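Tetracycline repressor protein class G (Acinetobacter baumannii, PDB 6RX9) represses transcription of the tetracycline resistance gene tetA by binding its operator DNA through a helix-turn-helix, and loses operator affinity when tetracycline binds. Local coordinates at residues Gly7-Ala12 / Trp43-Lys48. Numbering follows the deposited sequence.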
loop_
_atom_site.group_PDB
_atom_site.type_symbol
_atom_site.label_atom_id
_atom_site.label_comp_id
_atom_site.label_asym_id
_atom_site.label_seq_id
_atom_site.Cartn_x
_atom_site.Cartn_y
_atom_site.Cartn_z
ATOM N N GLY A 7 -12.850 -4.872 -24.975
ATOM C CA GLY A 7 -12.669 -3.408 -24.927
ATOM C C GLY A 7 -13.968 -2.691 -24.596
ATOM O O GLY A 7 -13.950 -1.800 -23.729
ATOM N N THR A 8 -15.068 -3.079 -25.247
ATOM C CA THR A 8 -16.416 -2.482 -25.049
ATOM C C THR A 8 -16.917 -2.813 -23.636
ATOM O O THR A 8 -17.496 -1.915 -22.997
ATOM C CB THR A 8 -17.399 -2.960 -26.125
ATOM O OG1 THR A 8 -16.804 -2.734 -27.404
ATOM C CG2 THR A 8 -18.734 -2.253 -26.048
ATOM N N VAL A 9 -16.682 -4.044 -23.171
ATOM C CA VAL A 9 -17.113 -4.548 -21.830
ATOM C C VAL A 9 -16.412 -3.733 -20.732
ATOM O O VAL A 9 -17.102 -3.261 -19.806
ATOM C CB VAL A 9 -16.831 -6.056 -21.675
ATOM C CG1 VAL A 9 -17.097 -6.543 -20.258
ATOM C CG2 VAL A 9 -17.629 -6.886 -22.672
ATOM N N ILE A 10 -15.090 -3.581 -20.816
ATOM C CA ILE A 10 -14.280 -2.945 -19.731
ATOM C C ILE A 10 -14.535 -1.434 -19.713
ATOM O O ILE A 10 -14.523 -0.855 -18.605
ATOM C CB ILE A 10 -12.787 -3.303 -19.857
ATOM C CG1 ILE A 10 -12.553 -4.786 -19.560
ATOM C CG2 ILE A 10 -11.930 -2.411 -18.965
ATOM C CD1 ILE A 10 -12.878 -5.195 -18.138
ATOM N N ALA A 11 -14.757 -0.813 -20.875
ATOM C CA ALA A 11 -15.127 0.618 -20.987
ATOM C C ALA A 11 -16.370 0.888 -20.126
ATOM O O ALA A 11 -16.364 1.877 -19.369
ATOM C CB ALA A 11 -15.354 0.995 -22.429
ATOM N N ALA A 12 -17.383 0.021 -20.222
ATOM C CA ALA A 12 -18.647 0.103 -19.451
ATOM C C ALA A 12 -18.384 -0.177 -17.966
ATOM O O ALA A 12 -18.997 0.504 -17.118
ATOM C CB ALA A 12 -19.659 -0.861 -20.021
ATOM N N TRP A 43 -18.884 -15.121 -21.238
ATOM C CA TRP A 43 -17.796 -15.512 -22.177
ATOM C C TRP A 43 -16.509 -14.740 -21.857
ATOM O O TRP A 43 -15.422 -15.347 -21.948
ATOM C CB TRP A 43 -18.228 -15.285 -23.633
ATOM C CG TRP A 43 -17.226 -15.768 -24.636
ATOM C CD1 TRP A 43 -17.103 -17.036 -25.115
ATOM C CD2 TRP A 43 -16.183 -15.000 -25.268
ATOM N NE1 TRP A 43 -16.072 -17.112 -26.009
ATOM C CE2 TRP A 43 -15.488 -15.882 -26.126
ATOM C CE3 TRP A 43 -15.771 -13.664 -25.203
ATOM C CZ2 TRP A 43 -14.408 -15.468 -26.906
ATOM C CZ3 TRP A 43 -14.703 -13.256 -25.974
ATOM C CH2 TRP A 43 -14.032 -14.147 -26.815
ATOM N N HIS A 44 -16.632 -13.452 -21.519
ATOM C CA HIS A 44 -15.502 -12.547 -21.170
ATOM C C HIS A 44 -15.060 -12.782 -19.719
ATOM O O HIS A 44 -13.845 -12.939 -19.491
ATOM C CB HIS A 44 -15.895 -11.079 -21.396
ATOM C CG HIS A 44 -16.166 -10.732 -22.819
ATOM N ND1 HIS A 44 -15.153 -10.453 -23.712
ATOM C CD2 HIS A 44 -17.323 -10.605 -23.502
ATOM C CE1 HIS A 44 -15.675 -10.178 -24.891
ATOM N NE2 HIS A 44 -17.007 -10.266 -24.789
ATOM N N PHE A 45 -16.003 -12.781 -18.771
ATOM C CA PHE A 45 -15.727 -12.896 -17.313
ATOM C C PHE A 45 -16.774 -13.794 -16.652
ATOM O O PHE A 45 -17.965 -13.444 -16.699
ATOM C CB PHE A 45 -15.712 -11.510 -16.666
ATOM C CG PHE A 45 -14.801 -10.533 -17.358
ATOM C CD1 PHE A 45 -13.424 -10.644 -17.234
ATOM C CD2 PHE A 45 -15.315 -9.519 -18.152
ATOM C CE1 PHE A 45 -12.582 -9.756 -17.883
ATOM C CE2 PHE A 45 -14.469 -8.636 -18.806
ATOM C CZ PHE A 45 -13.106 -8.756 -18.670
ATOM N N GLN A 46 -16.335 -14.903 -16.053
ATOM C CA GLN A 46 -17.223 -15.887 -15.380
ATOM C C GLN A 46 -17.441 -15.487 -13.918
ATOM O O GLN A 46 -18.354 -16.052 -13.293
ATOM C CB GLN A 46 -16.650 -17.301 -15.473
ATOM C CG GLN A 46 -16.647 -17.859 -16.892
ATOM C CD GLN A 46 -15.333 -17.618 -17.592
ATOM O OE1 GLN A 46 -14.300 -18.147 -17.191
ATOM N NE2 GLN A 46 -15.364 -16.825 -18.652
ATOM N N ASN A 47 -16.643 -14.553 -13.386
ATOM C CA ASN A 47 -16.762 -14.111 -11.970
ATOM C C ASN A 47 -16.203 -12.692 -11.808
ATOM O O ASN A 47 -15.490 -12.209 -12.715
ATOM C CB ASN A 47 -16.089 -15.110 -11.024
ATOM C CG ASN A 47 -14.693 -15.491 -11.469
ATOM O OD1 ASN A 47 -13.798 -14.651 -11.506
ATOM N ND2 ASN A 47 -14.502 -16.753 -11.824
ATOM N N LYS A 48 -16.534 -12.055 -10.684
ATOM C CA LYS A 48 -16.135 -10.665 -10.348
ATOM C C LYS A 48 -14.607 -10.577 -10.266
ATOM O O LYS A 48 -14.065 -9.544 -10.689
ATOM C CB LYS A 48 -16.778 -10.237 -9.026
ATOM C CG LYS A 48 -16.439 -8.827 -8.567
ATOM C CD LYS A 48 -17.274 -8.375 -7.392
ATOM C CE LYS A 48 -16.897 -6.996 -6.899
ATOM N NZ LYS A 48 -17.884 -6.490 -5.918
#
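Val-9 and His-44 bring the two backbones nearest each other, their CA atoms 8.2 Å apart, so that side chains alone bridge the first helix and segment 43-48. Segment 7-12 is regular helix, with Ala-11 N bonded to Gly-7 O, whereas segment 43-48 is extended at Phe-45 before Asn-47 N-caps the next helix through a bond from Ala-50 N to its OD1. No hydrogen bond crosses the interface.

Val-9 divides its two methyls between two rings. With CG1 anti to the backbone N (chi1 173°), CG2 is left beside that nitrogen and lies over one face of the His-44 imidazole. This is a CH-pi contact displaced toward the CD2 rim, with Val-9 CG2 4.0 Å from the His-44 ring centroid and 18° off the normal. Trp-43 covers the opposite face with the edge of its indole, CE3 standing over the ring centre. The imidazole is thus held between a methyl and an aromatic edge, while the hydrogen bond from NE2 to Leu-4 O should restrict its rotation.

The other methyl, Val-9 CG1, meets the edge of the Phe-45 phenyl near its plane, 3.7 Å from CE2. Ile-10 arrives at about a right angle to the Phe-45 side chain; Ile-10 CD1 lies 3.6 Å from Phe-45 CZ and also touches CE2 of the same ring. Val-9, Ile-10 and Phe-45 are buried and form part of the apolar interior of the DNA-binding domain of the TetR family.

Trp-43 to Phe-45 probably form the end of the helix-turn-helix, and their contact with helix 6-20 ties that motif to the N-terminal helix. Val-9 also packs on Leu-30 of helix 27-34, while Ile-10 and Phe-45 both reach Ala-54 of helix 48-59, so this contact lies where helices 6-20, 27-34 and 48-59 meet.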